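Local coordinates for protein Alpha/beta hydrolase (Pseudomonas aeruginosa PAO1, PDB 4R1D) that probably hydrolyses lipids as Tle4, a calcium-binding lipase effector of the H2 type VI secretion system that is held in complex with its partner Tli4, at residues A[45-50]-A[198-203]; A[156-161]-A[192-197]; A[247-252]-A[273-278]; A[152-157]-A[165-170]. All coordinates share one frame; numbering follows the deposited sequence.

Overall arrangement
All four contacts lie toward one end of the molecule, and three of them border the same calcium ion. Interactions 1 and 3 each pair parallel strands of the central alpha/beta hydrolase sheet; they meet where strands 48-54 and 250-255 run side by side. Interaction 3 is interior and knit by five direct hydrogen bonds, whereas interaction 1 belongs to an outermost strand, has two, and is only partly buried. Interactions 2 and 4 share Asp156 and Asn157 and fasten the end of helix 141-155 and the segment after it: interaction 2 by buried aliphatic packing alone, interaction 4 by an arginine-tryptophan stack, an indole bond and a water bridge. Phe202 and Asp203 from interaction 1 join Glu152 and Asp156 around the metal.

Interaction 1: residues A[45-50]-A[198-203]; sequences QTAPLP and SRYQFD. With CA (calcium ion), chain C.
Residues 48-50 and 201-203 run parallel as loosely bonded strands, their axes 29° apart, and two backbone hydrogen bonds alternate between them: Gln201 N to Ala47 O at 3.0 Å and Leu49 N to Gln201 O at 2.8 Å. On the face shared by Leu49 and Phe202 the packing is apolar. Leu49 holds CG anti to its own N (chi1 -169°) and lies alongside the phenyl group, both side chains pointing the same way; its CD2 reaches CE1 of Phe202 at 3.5 Å. The same methyl sits over one face of the Tyr200 ring, while Ala47 O approaches that ring at its edge and Ala47 CB meets CD1 at 3.9 Å. Helix 542-556 packs against Leu49, Tyr200 and Phe202 here. Asp203 springs from the other face, with Pro48 and Pro50. Its OD1 binds calcium at 2.5 Å, and Phe202 O, from the backbone, binds it at 2.4 Å; OD2 is hydrogen-bonded to Tyr234 OH, which should steady the carboxylate. Consecutive residues thus give the metal one neutral and one charged oxygen, tying the ion directly to this outermost strand of the sheet.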
# COMPACT_ATOMS: atom_id res chain seq x y z
N GLN A 45 31.93 -20.65 -13.60
CA GLN A 45 31.25 -19.44 -13.14
C GLN A 45 31.82 -18.22 -13.87
O GLN A 45 32.84 -18.34 -14.56
CB GLN A 45 31.41 -19.30 -11.62
CG GLN A 45 32.83 -19.04 -11.17
CD GLN A 45 33.29 -20.02 -10.12
OE1 GLN A 45 34.43 -20.49 -10.15
NE2 GLN A 45 32.41 -20.34 -9.17
N THR A 46 31.20 -17.05 -13.72
CA THR A 46 30.05 -16.85 -12.83
C THR A 46 28.77 -17.52 -13.33
O THR A 46 28.48 -17.54 -14.53
CB THR A 46 29.78 -15.33 -12.61
OG1 THR A 46 31.00 -14.66 -12.30
CG2 THR A 46 28.78 -15.12 -11.47
N ALA A 47 28.02 -18.09 -12.39
CA ALA A 47 26.70 -18.63 -12.67
C ALA A 47 25.71 -17.97 -11.72
O ALA A 47 25.34 -18.55 -10.69
CB ALA A 47 26.68 -20.13 -12.50
N PRO A 48 25.30 -16.73 -12.04
CA PRO A 48 24.43 -15.99 -11.13
C PRO A 48 23.05 -16.61 -11.04
O PRO A 48 22.52 -17.09 -12.05
CB PRO A 48 24.35 -14.60 -11.77
CG PRO A 48 24.68 -14.83 -13.20
CD PRO A 48 25.67 -15.94 -13.22
N LEU A 49 22.47 -16.60 -9.84
CA LEU A 49 21.14 -17.14 -9.61
C LEU A 49 20.42 -16.15 -8.71
O LEU A 49 20.53 -16.23 -7.48
CB LEU A 49 21.22 -18.52 -8.94
CG LEU A 49 19.94 -19.34 -8.85
CD1 LEU A 49 19.23 -19.30 -10.17
CD2 LEU A 49 20.22 -20.80 -8.45
N PRO A 50 19.70 -15.18 -9.30
CA PRO A 50 19.09 -14.15 -8.45
C PRO A 50 17.97 -14.68 -7.57
O PRO A 50 17.15 -15.46 -8.02
CB PRO A 50 18.53 -13.14 -9.46
CG PRO A 50 19.31 -13.37 -10.70
CD PRO A 50 19.54 -14.87 -10.73
N SER A 198 26.57 -24.66 -4.34
CA SER A 198 27.72 -23.77 -4.15
C SER A 198 28.35 -23.35 -5.48
O SER A 198 29.19 -22.46 -5.52
CB SER A 198 28.78 -24.42 -3.27
OG SER A 198 29.51 -25.42 -3.98
N ARG A 199 27.93 -23.98 -6.56
CA ARG A 199 28.43 -23.62 -7.88
C ARG A 199 27.81 -22.33 -8.40
O ARG A 199 28.28 -21.76 -9.38
CB ARG A 199 28.24 -24.77 -8.86
CG ARG A 199 28.99 -26.02 -8.39
CD ARG A 199 29.08 -27.07 -9.47
NE ARG A 199 28.37 -28.30 -9.13
CZ ARG A 199 28.93 -29.39 -8.60
NH1 ARG A 199 30.23 -29.41 -8.34
NH2 ARG A 199 28.18 -30.45 -8.33
N TYR A 200 26.75 -21.87 -7.73
CA TYR A 200 26.03 -20.67 -8.16
C TYR A 200 26.32 -19.46 -7.28
O TYR A 200 26.62 -19.62 -6.10
CB TYR A 200 24.53 -20.93 -8.17
CG TYR A 200 24.12 -21.99 -9.15
CD1 TYR A 200 23.77 -21.66 -10.46
CD2 TYR A 200 24.09 -23.32 -8.78
CE1 TYR A 200 23.39 -22.64 -11.36
CE2 TYR A 200 23.71 -24.30 -9.67
CZ TYR A 200 23.37 -23.96 -10.96
OH TYR A 200 23.00 -24.94 -11.84
N GLN A 201 26.24 -18.27 -7.86
CA GLN A 201 26.35 -17.04 -7.07
C GLN A 201 24.97 -16.45 -6.84
O GLN A 201 24.32 -15.96 -7.78
CB GLN A 201 27.26 -16.02 -7.76
CG GLN A 201 28.71 -16.46 -7.91
CD GLN A 201 28.92 -17.47 -9.03
OE1 GLN A 201 28.08 -17.61 -9.91
NE2 GLN A 201 30.04 -18.18 -8.99
N PHE A 202 24.50 -16.51 -5.60
CA PHE A 202 23.17 -16.00 -5.28
C PHE A 202 23.31 -14.55 -4.88
O PHE A 202 24.25 -14.19 -4.18
CB PHE A 202 22.56 -16.79 -4.13
CG PHE A 202 22.41 -18.26 -4.40
CD1 PHE A 202 21.22 -18.77 -4.88
CD2 PHE A 202 23.47 -19.13 -4.18
CE1 PHE A 202 21.08 -20.12 -5.13
CE2 PHE A 202 23.33 -20.49 -4.43
CZ PHE A 202 22.14 -20.99 -4.90
N ASP A 203 22.39 -13.72 -5.34
CA ASP A 203 22.29 -12.32 -4.91
C ASP A 203 20.82 -12.03 -4.61
O ASP A 203 19.96 -12.38 -5.42
CB ASP A 203 22.72 -11.38 -6.03
CG ASP A 203 24.22 -11.34 -6.26
OD1 ASP A 203 24.99 -11.60 -5.31
OD2 ASP A 203 24.63 -11.02 -7.39
CA CA C . 25.79 -12.63 -3.22
O HOH W 1 27.15 -10.45 -3.19
O HOH W 2 27.75 -13.31 -4.85

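Interaction 2: residues A[156-161]-A[192-197]; sequences DNIVSR and EELLRA. With CA (calcium ion), chain C.
Ile158 carries the tight part of this contact, reaching residues one turn apart on helix 191-197 with two different branches. Its CG2 lies 3.9 Å from CD2 of Leu194, the side chains crossing at a slant, and also touches Leu194 O. The longer branch, with CD1 carried outward by an extended chi2 of -175°, ends 4.1 Å from Ala197 CB. Ile553 of helix 542-556 packs on all three residues, so this side is closed by hydrocarbon. Val159 marks the transition: it rests CG2 on the helix backbone, 4.1 Å from Leu194 O and 4.3 Å from Leu195 CA, while Leu195 itself is exposed to solvent. No hydrogen bond spans the two segments, and the attachment depends on shape and burial. Just before Ile158 the chain turns to the metal, where Asp156 grips calcium with both carboxylate oxygens, OD1 at 2.5 Å and OD2 at 2.6 Å. Two waters also coordinate the ion, and Glu152, Phe202 and Asp203 complete its ligands. Two residues separate Asp156 from a short beta hairpin, 159-160 with 163-164, which packs on the helix preceding metal-binding strand 201-206 of the alpha/beta hydrolase fold.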
# COMPACT_ATOMS: atom_id res chain seq x y z
N ASP A 156 26.20 -17.03 0.01
CA ASP A 156 27.53 -16.66 -0.46
C ASP A 156 28.61 -17.48 0.25
O ASP A 156 29.80 -17.37 -0.06
CB ASP A 156 27.80 -15.17 -0.21
CG ASP A 156 27.10 -14.27 -1.21
OD1 ASP A 156 26.54 -14.81 -2.19
OD2 ASP A 156 27.11 -13.02 -1.02
N ASN A 157 28.20 -18.30 1.21
CA ASN A 157 29.13 -19.06 2.03
C ASN A 157 28.66 -20.49 2.30
O ASN A 157 28.45 -20.85 3.45
CB ASN A 157 29.37 -18.33 3.35
CG ASN A 157 30.15 -17.03 3.15
OD1 ASN A 157 31.37 -17.05 3.01
ND2 ASN A 157 29.43 -15.90 3.12
N ILE A 158 28.50 -21.28 1.24
CA ILE A 158 28.02 -22.66 1.40
C ILE A 158 29.18 -23.63 1.53
O ILE A 158 29.25 -24.41 2.49
CB ILE A 158 27.11 -23.10 0.22
CG1 ILE A 158 26.05 -22.03 -0.05
CG2 ILE A 158 26.46 -24.45 0.53
CD1 ILE A 158 25.03 -22.42 -1.13
N VAL A 159 30.09 -23.58 0.57
CA VAL A 159 31.27 -24.42 0.58
C VAL A 159 32.49 -23.53 0.44
O VAL A 159 32.53 -22.65 -0.42
CB VAL A 159 31.26 -25.42 -0.59
CG1 VAL A 159 32.61 -26.14 -0.68
CG2 VAL A 159 30.12 -26.41 -0.43
N SER A 160 33.49 -23.75 1.29
CA SER A 160 34.79 -23.12 1.10
C SER A 160 35.89 -24.14 1.36
O SER A 160 35.81 -24.89 2.33
CB SER A 160 34.94 -21.91 2.03
OG SER A 160 36.23 -21.35 1.91
N ARG A 161 36.89 -24.17 0.50
CA ARG A 161 38.03 -25.06 0.70
C ARG A 161 37.59 -26.50 0.93
O ARG A 161 38.14 -27.21 1.79
CB ARG A 161 38.89 -24.55 1.85
CG ARG A 161 39.40 -23.14 1.59
CD ARG A 161 40.25 -22.61 2.72
NE ARG A 161 40.88 -21.35 2.34
CZ ARG A 161 42.00 -21.26 1.64
NH1 ARG A 161 42.63 -22.36 1.24
NH2 ARG A 161 42.50 -20.07 1.33
N GLU A 192 25.74 -33.59 -1.48
CA GLU A 192 25.63 -33.39 -2.93
C GLU A 192 24.97 -32.08 -3.29
O GLU A 192 25.46 -31.31 -4.11
CB GLU A 192 24.67 -34.40 -3.52
CG GLU A 192 25.29 -35.26 -4.47
CD GLU A 192 26.29 -36.04 -3.75
OE1 GLU A 192 27.47 -35.65 -3.83
OE2 GLU A 192 25.87 -36.99 -3.06
N GLU A 193 23.79 -31.90 -2.71
CA GLU A 193 22.94 -30.76 -3.02
C GLU A 193 23.62 -29.44 -2.68
O GLU A 193 23.55 -28.49 -3.46
CB GLU A 193 21.59 -30.88 -2.30
CG GLU A 193 20.72 -32.01 -2.85
CD GLU A 193 19.45 -32.20 -2.06
OE1 GLU A 193 19.44 -31.90 -0.86
OE2 GLU A 193 18.45 -32.63 -2.66
N LEU A 194 24.30 -29.39 -1.54
CA LEU A 194 25.02 -28.18 -1.16
C LEU A 194 26.22 -27.94 -2.07
O LEU A 194 26.52 -26.81 -2.44
CB LEU A 194 25.46 -28.24 0.30
CG LEU A 194 24.29 -28.26 1.29
CD1 LEU A 194 24.74 -28.64 2.68
CD2 LEU A 194 23.57 -26.91 1.28
N LEU A 195 26.92 -29.00 -2.44
CA LEU A 195 28.05 -28.82 -3.34
C LEU A 195 27.54 -28.27 -4.67
O LEU A 195 28.11 -27.34 -5.24
CB LEU A 195 28.79 -30.14 -3.56
CG LEU A 195 30.04 -30.10 -4.44
CD1 LEU A 195 31.04 -29.06 -3.96
CD2 LEU A 195 30.68 -31.49 -4.48
N ARG A 196 26.45 -28.84 -5.15
CA ARG A 196 25.85 -28.37 -6.38
C ARG A 196 25.45 -26.90 -6.24
O ARG A 196 25.68 -26.10 -7.13
CB ARG A 196 24.63 -29.20 -6.75
CG ARG A 196 23.84 -28.62 -7.90
CD ARG A 196 24.68 -28.55 -9.17
NE ARG A 196 24.11 -29.28 -10.31
CZ ARG A 196 23.18 -30.23 -10.24
NH1 ARG A 196 22.68 -30.63 -9.07
NH2 ARG A 196 22.75 -30.81 -11.36
N ALA A 197 24.81 -26.57 -5.13
CA ALA A 197 24.29 -25.22 -4.96
C ALA A 197 25.44 -24.23 -4.89
O ALA A 197 25.31 -23.09 -5.34
CB ALA A 197 23.41 -25.14 -3.73
CA CA C . 25.79 -12.63 -3.22
O HOH W 1 27.15 -10.45 -3.19
O HOH W 2 27.75 -13.31 -4.85

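Interaction 3: residues A[247-252]-A[273-278]; sequences RMKVIL and RVLGVV
Val274 presents a forked bump to Leu252: its two methyls, CG1 and CG2, straddle the leucine branch point, each 3.8 Å from Leu252 CG, and the side chains cross at about a right angle. Val277 CG2 adds a more distant touch to Leu252 CD1, and Val250 CG2 meets Val274 CG2 at 4.0 Å, so Val250, Leu252, Val274 and Val277 form one continuous aliphatic face. On the other face Gly276 offers no side chain beside Ile251, whose CG2 lies against Gly276 O. Leu275, the extra residue of its strand, turns toward the partner, its CB against Val250 O and near Lys249 CB.

Backbone bonds hold these shapes in place. Val250 N donates to Arg273 O, and Leu275 N returns to Val250 O at 2.8 Å. The parallel register then slips by one residue at Leu275-Gly276, a bulge-like irregularity, and bonding resumes with Leu252 N to Gly276 O and Val278 N to Leu252 O. At the N-terminal end of the pair Arg273 folds back, bent at chi2 and chi3 (75° and 78°), which brings NH1 to Met248 O at 2.8 Å with that oxygen in the guanidinium plane. Met245 O also accepts from NH1, while NE forms a salt bridge with Glu227, fixing the group's rotation. A water donates to Val274 O and receives only a weak bond from Lys249 NZ.

Helix 258-267 connects the two strands in a beta-alpha-beta crossover. Strand 48-54 lies beyond 250-255 and strand 427-432 beyond 274-280; helix 542-556 packs over Ile251 and Leu275, and helix 215-238 over Met248 and Arg273.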
# COMPACT_ATOMS: atom_id res chain seq x y z
N ARG A 247 18.53 -17.90 -20.76
CA ARG A 247 18.64 -19.14 -19.99
C ARG A 247 18.64 -18.89 -18.49
O ARG A 247 18.47 -19.81 -17.69
CB ARG A 247 19.90 -19.93 -20.39
CG ARG A 247 19.86 -20.52 -21.79
CD ARG A 247 21.05 -21.44 -22.05
NE ARG A 247 20.90 -22.75 -21.41
CZ ARG A 247 21.54 -23.12 -20.30
NH1 ARG A 247 22.38 -22.30 -19.70
NH2 ARG A 247 21.33 -24.33 -19.80
N MET A 248 18.84 -17.63 -18.09
CA MET A 248 18.87 -17.33 -16.66
C MET A 248 17.52 -17.64 -16.00
O MET A 248 16.46 -17.50 -16.62
CB MET A 248 19.29 -15.88 -16.41
CG MET A 248 20.81 -15.67 -16.47
SD MET A 248 21.31 -14.00 -16.02
CE MET A 248 21.03 -14.02 -14.25
N LYS A 249 17.57 -18.08 -14.74
CA LYS A 249 16.36 -18.31 -13.94
C LYS A 249 16.50 -17.58 -12.60
O LYS A 249 17.59 -17.25 -12.18
CB LYS A 249 16.17 -19.81 -13.67
CG LYS A 249 15.94 -20.67 -14.92
CD LYS A 249 14.58 -20.44 -15.52
CE LYS A 249 14.32 -21.36 -16.71
NZ LYS A 249 13.92 -22.72 -16.30
N VAL A 250 15.38 -17.34 -11.92
CA VAL A 250 15.44 -16.72 -10.60
C VAL A 250 14.60 -17.53 -9.62
O VAL A 250 13.77 -18.35 -10.02
CB VAL A 250 14.90 -15.26 -10.61
CG1 VAL A 250 15.66 -14.40 -11.62
CG2 VAL A 250 13.41 -15.26 -10.92
N ILE A 251 14.81 -17.31 -8.33
CA ILE A 251 14.00 -17.97 -7.30
C ILE A 251 13.27 -16.89 -6.52
O ILE A 251 13.88 -15.94 -6.08
CB ILE A 251 14.89 -18.77 -6.33
CG1 ILE A 251 15.63 -19.87 -7.09
CG2 ILE A 251 14.06 -19.36 -5.18
CD1 ILE A 251 16.77 -20.48 -6.30
N LEU A 252 11.96 -17.04 -6.37
CA LEU A 252 11.18 -16.06 -5.59
C LEU A 252 11.14 -16.47 -4.12
O LEU A 252 11.00 -17.65 -3.80
CB LEU A 252 9.73 -15.98 -6.11
CG LEU A 252 9.54 -15.65 -7.59
CD1 LEU A 252 8.06 -15.44 -7.92
CD2 LEU A 252 10.34 -14.40 -7.97
N ARG A 273 10.69 -18.02 -16.26
CA ARG A 273 11.88 -17.41 -15.66
C ARG A 273 12.04 -17.85 -14.20
O ARG A 273 13.16 -17.93 -13.67
CB ARG A 273 11.79 -15.88 -15.73
CG ARG A 273 12.95 -15.15 -15.12
CD ARG A 273 14.16 -15.23 -16.05
NE ARG A 273 14.07 -14.31 -17.18
CZ ARG A 273 14.87 -14.37 -18.23
NH1 ARG A 273 15.79 -15.33 -18.28
NH2 ARG A 273 14.77 -13.49 -19.22
N VAL A 274 10.92 -18.12 -13.54
CA VAL A 274 10.95 -18.51 -12.13
C VAL A 274 11.18 -20.01 -11.98
O VAL A 274 10.40 -20.83 -12.47
CB VAL A 274 9.68 -18.03 -11.37
CG1 VAL A 274 9.63 -18.63 -9.96
CG2 VAL A 274 9.63 -16.49 -11.32
N LEU A 275 12.27 -20.36 -11.29
CA LEU A 275 12.67 -21.76 -11.14
C LEU A 275 11.87 -22.44 -10.04
O LEU A 275 11.59 -23.65 -10.11
CB LEU A 275 14.16 -21.83 -10.79
CG LEU A 275 14.83 -23.21 -10.81
CD1 LEU A 275 14.71 -23.81 -12.21
CD2 LEU A 275 16.28 -23.07 -10.40
N GLY A 276 11.51 -21.68 -9.02
CA GLY A 276 10.78 -22.20 -7.89
C GLY A 276 10.39 -21.07 -6.95
O GLY A 276 10.84 -19.93 -7.11
N VAL A 277 9.57 -21.38 -5.96
CA VAL A 277 9.03 -20.34 -5.10
C VAL A 277 9.01 -20.77 -3.64
O VAL A 277 8.55 -21.86 -3.31
CB VAL A 277 7.60 -20.00 -5.51
CG1 VAL A 277 7.01 -18.94 -4.59
CG2 VAL A 277 7.57 -19.53 -6.98
N VAL A 278 9.53 -19.89 -2.79
CA VAL A 278 9.37 -19.97 -1.35
C VAL A 278 8.30 -18.96 -0.93
O VAL A 278 8.38 -17.78 -1.27
CB VAL A 278 10.70 -19.63 -0.66
CG1 VAL A 278 10.49 -19.30 0.84
CG2 VAL A 278 11.69 -20.76 -0.87
O HOH W 3 10.95 -22.76 -14.60

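Interaction 4: residues A[152-157]-A[165-170]; sequences ERRLDN and QAWWND. With CA (calcium ion), chain C.
Arg154 lays its guanidinium flat on the indole of Trp167 at the end of helix 141-155. Two residues earlier, Glu152 faces the metal instead: OE2 binds calcium at 2.4 Å, and OE1 is held by a salt bridge to Arg134 and a hydrogen bond from Val204 N. Arg153 contributes its carbonyl, which accepts a straight bond from Asn157 ND2 in the carbonyl plane and on a lone pair. Arg154 then works at both ends. A bend at chi2 (-90°) swings its chain across the tryptophan, placing NE 3.4 Å from CG of Trp167 in the stack, whose centres are 4.3 Å and planes 13° apart, while its carbonyl O receives Trp168 NE1 at 2.8 Å. That oxygen also takes Asn157 N, the two donors arriving from opposite faces of the carbonyl plane. The tryptophans belong to a loop, with a type I turn from Trp167 to Asp170, that folds back on the C-terminal end of a helix whose Glu152 and following Asp156 are calcium ligands. Leu155 touches the benzene part of the Trp168 indole, CD2 to CZ2 3.9 Å, and packs on Val552 of helix 542-556. Asp156 points away from the 165-170 loop. Asn157 lays its CB and backbone against the Gln165 side chain, and one water donates both to Asn157 O at 2.8 Å and to Ala166 O at 2.9 Å.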
# COMPACT_ATOMS: atom_id res chain seq x y z
N GLU A 152 21.75 -13.62 1.96
CA GLU A 152 22.89 -13.19 1.14
C GLU A 152 24.18 -13.81 1.67
O GLU A 152 24.96 -14.39 0.91
CB GLU A 152 22.99 -11.66 1.14
CG GLU A 152 24.06 -11.11 0.20
CD GLU A 152 23.56 -10.92 -1.23
OE1 GLU A 152 22.35 -10.73 -1.44
OE2 GLU A 152 24.38 -10.98 -2.16
N ARG A 153 24.42 -13.68 2.97
CA ARG A 153 25.67 -14.21 3.53
C ARG A 153 25.68 -15.73 3.56
O ARG A 153 26.71 -16.35 3.26
CB ARG A 153 25.98 -13.64 4.92
CG ARG A 153 25.09 -14.03 6.09
CD ARG A 153 25.64 -13.39 7.38
NE ARG A 153 24.92 -13.84 8.57
CZ ARG A 153 25.37 -14.77 9.41
NH1 ARG A 153 26.55 -15.35 9.21
NH2 ARG A 153 24.63 -15.12 10.46
N ARG A 154 24.55 -16.33 3.90
CA ARG A 154 24.48 -17.79 3.91
C ARG A 154 24.72 -18.36 2.51
O ARG A 154 25.51 -19.28 2.33
CB ARG A 154 23.13 -18.27 4.47
CG ARG A 154 22.96 -18.03 5.99
CD ARG A 154 23.47 -19.21 6.81
NE ARG A 154 23.14 -19.08 8.22
CZ ARG A 154 24.00 -18.67 9.16
NH1 ARG A 154 25.25 -18.37 8.83
NH2 ARG A 154 23.60 -18.58 10.42
N LEU A 155 24.06 -17.79 1.51
CA LEU A 155 24.16 -18.35 0.16
C LEU A 155 25.51 -18.05 -0.51
O LEU A 155 25.91 -18.72 -1.47
CB LEU A 155 22.99 -17.90 -0.72
CG LEU A 155 21.62 -18.41 -0.24
CD1 LEU A 155 20.48 -17.65 -0.92
CD2 LEU A 155 21.48 -19.92 -0.48
N ASP A 156 26.20 -17.03 0.01
CA ASP A 156 27.53 -16.66 -0.46
C ASP A 156 28.61 -17.48 0.25
O ASP A 156 29.80 -17.37 -0.06
CB ASP A 156 27.80 -15.17 -0.21
CG ASP A 156 27.10 -14.27 -1.21
OD1 ASP A 156 26.54 -14.81 -2.19
OD2 ASP A 156 27.11 -13.02 -1.02
N ASN A 157 28.20 -18.30 1.21
CA ASN A 157 29.13 -19.06 2.03
C ASN A 157 28.66 -20.49 2.30
O ASN A 157 28.45 -20.85 3.45
CB ASN A 157 29.37 -18.33 3.35
CG ASN A 157 30.15 -17.03 3.15
OD1 ASN A 157 31.37 -17.05 3.01
ND2 ASN A 157 29.43 -15.90 3.12
N GLN A 165 30.40 -24.86 5.14
CA GLN A 165 30.58 -23.79 6.09
C GLN A 165 29.51 -23.79 7.19
O GLN A 165 28.62 -24.65 7.21
CB GLN A 165 30.63 -22.44 5.35
CG GLN A 165 31.79 -22.37 4.36
CD GLN A 165 31.95 -20.99 3.73
OE1 GLN A 165 32.21 -20.00 4.42
NE2 GLN A 165 31.79 -20.92 2.42
N ALA A 166 29.61 -22.83 8.10
CA ALA A 166 28.74 -22.75 9.27
C ALA A 166 27.28 -22.78 8.89
O ALA A 166 26.88 -22.23 7.86
CB ALA A 166 29.05 -21.47 10.07
N TRP A 167 26.49 -23.43 9.74
CA TRP A 167 25.04 -23.56 9.57
C TRP A 167 24.68 -24.63 8.53
O TRP A 167 23.91 -25.56 8.82
CB TRP A 167 24.38 -22.21 9.24
CG TRP A 167 22.90 -22.22 9.46
CD1 TRP A 167 22.24 -21.98 10.64
CD2 TRP A 167 21.89 -22.53 8.49
NE1 TRP A 167 20.87 -22.11 10.45
CE2 TRP A 167 20.64 -22.44 9.14
CE3 TRP A 167 21.92 -22.85 7.13
CZ2 TRP A 167 19.44 -22.66 8.48
CZ3 TRP A 167 20.73 -23.07 6.47
CH2 TRP A 167 19.50 -22.98 7.15
N TRP A 168 25.26 -24.51 7.34
CA TRP A 168 25.04 -25.50 6.29
C TRP A 168 25.52 -26.87 6.74
O TRP A 168 24.99 -27.89 6.32
CB TRP A 168 25.76 -25.12 4.99
CG TRP A 168 25.28 -23.83 4.39
CD1 TRP A 168 25.98 -22.66 4.29
CD2 TRP A 168 23.99 -23.57 3.82
NE1 TRP A 168 25.21 -21.69 3.68
CE2 TRP A 168 23.99 -22.23 3.38
CE3 TRP A 168 22.85 -24.35 3.64
CZ2 TRP A 168 22.87 -21.65 2.77
CZ3 TRP A 168 21.75 -23.77 3.02
CH2 TRP A 168 21.77 -22.44 2.60
N ASN A 169 26.55 -26.89 7.58
CA ASN A 169 27.17 -28.15 7.97
C ASN A 169 26.46 -28.87 9.11
O ASN A 169 26.89 -29.95 9.53
CB ASN A 169 28.65 -27.96 8.31
CG ASN A 169 28.88 -27.21 9.62
OD1 ASN A 169 27.94 -26.94 10.37
ND2 ASN A 169 30.13 -26.87 9.88
N ASP A 170 25.38 -28.29 9.62
CA ASP A 170 24.66 -28.89 10.74
C ASP A 170 23.18 -28.54 10.68
O ASP A 170 22.35 -29.37 10.29
CB ASP A 170 25.29 -28.42 12.06
CG ASP A 170 24.64 -29.04 13.29
OD1 ASP A 170 23.59 -29.72 13.17
OD2 ASP A 170 25.17 -28.82 14.40
CA CA C . 25.79 -12.63 -3.22
O HOH W 4 28.02 -20.14 6.16
O HOH W 1 27.15 -10.45 -3.19
O HOH W 2 27.75 -13.31 -4.85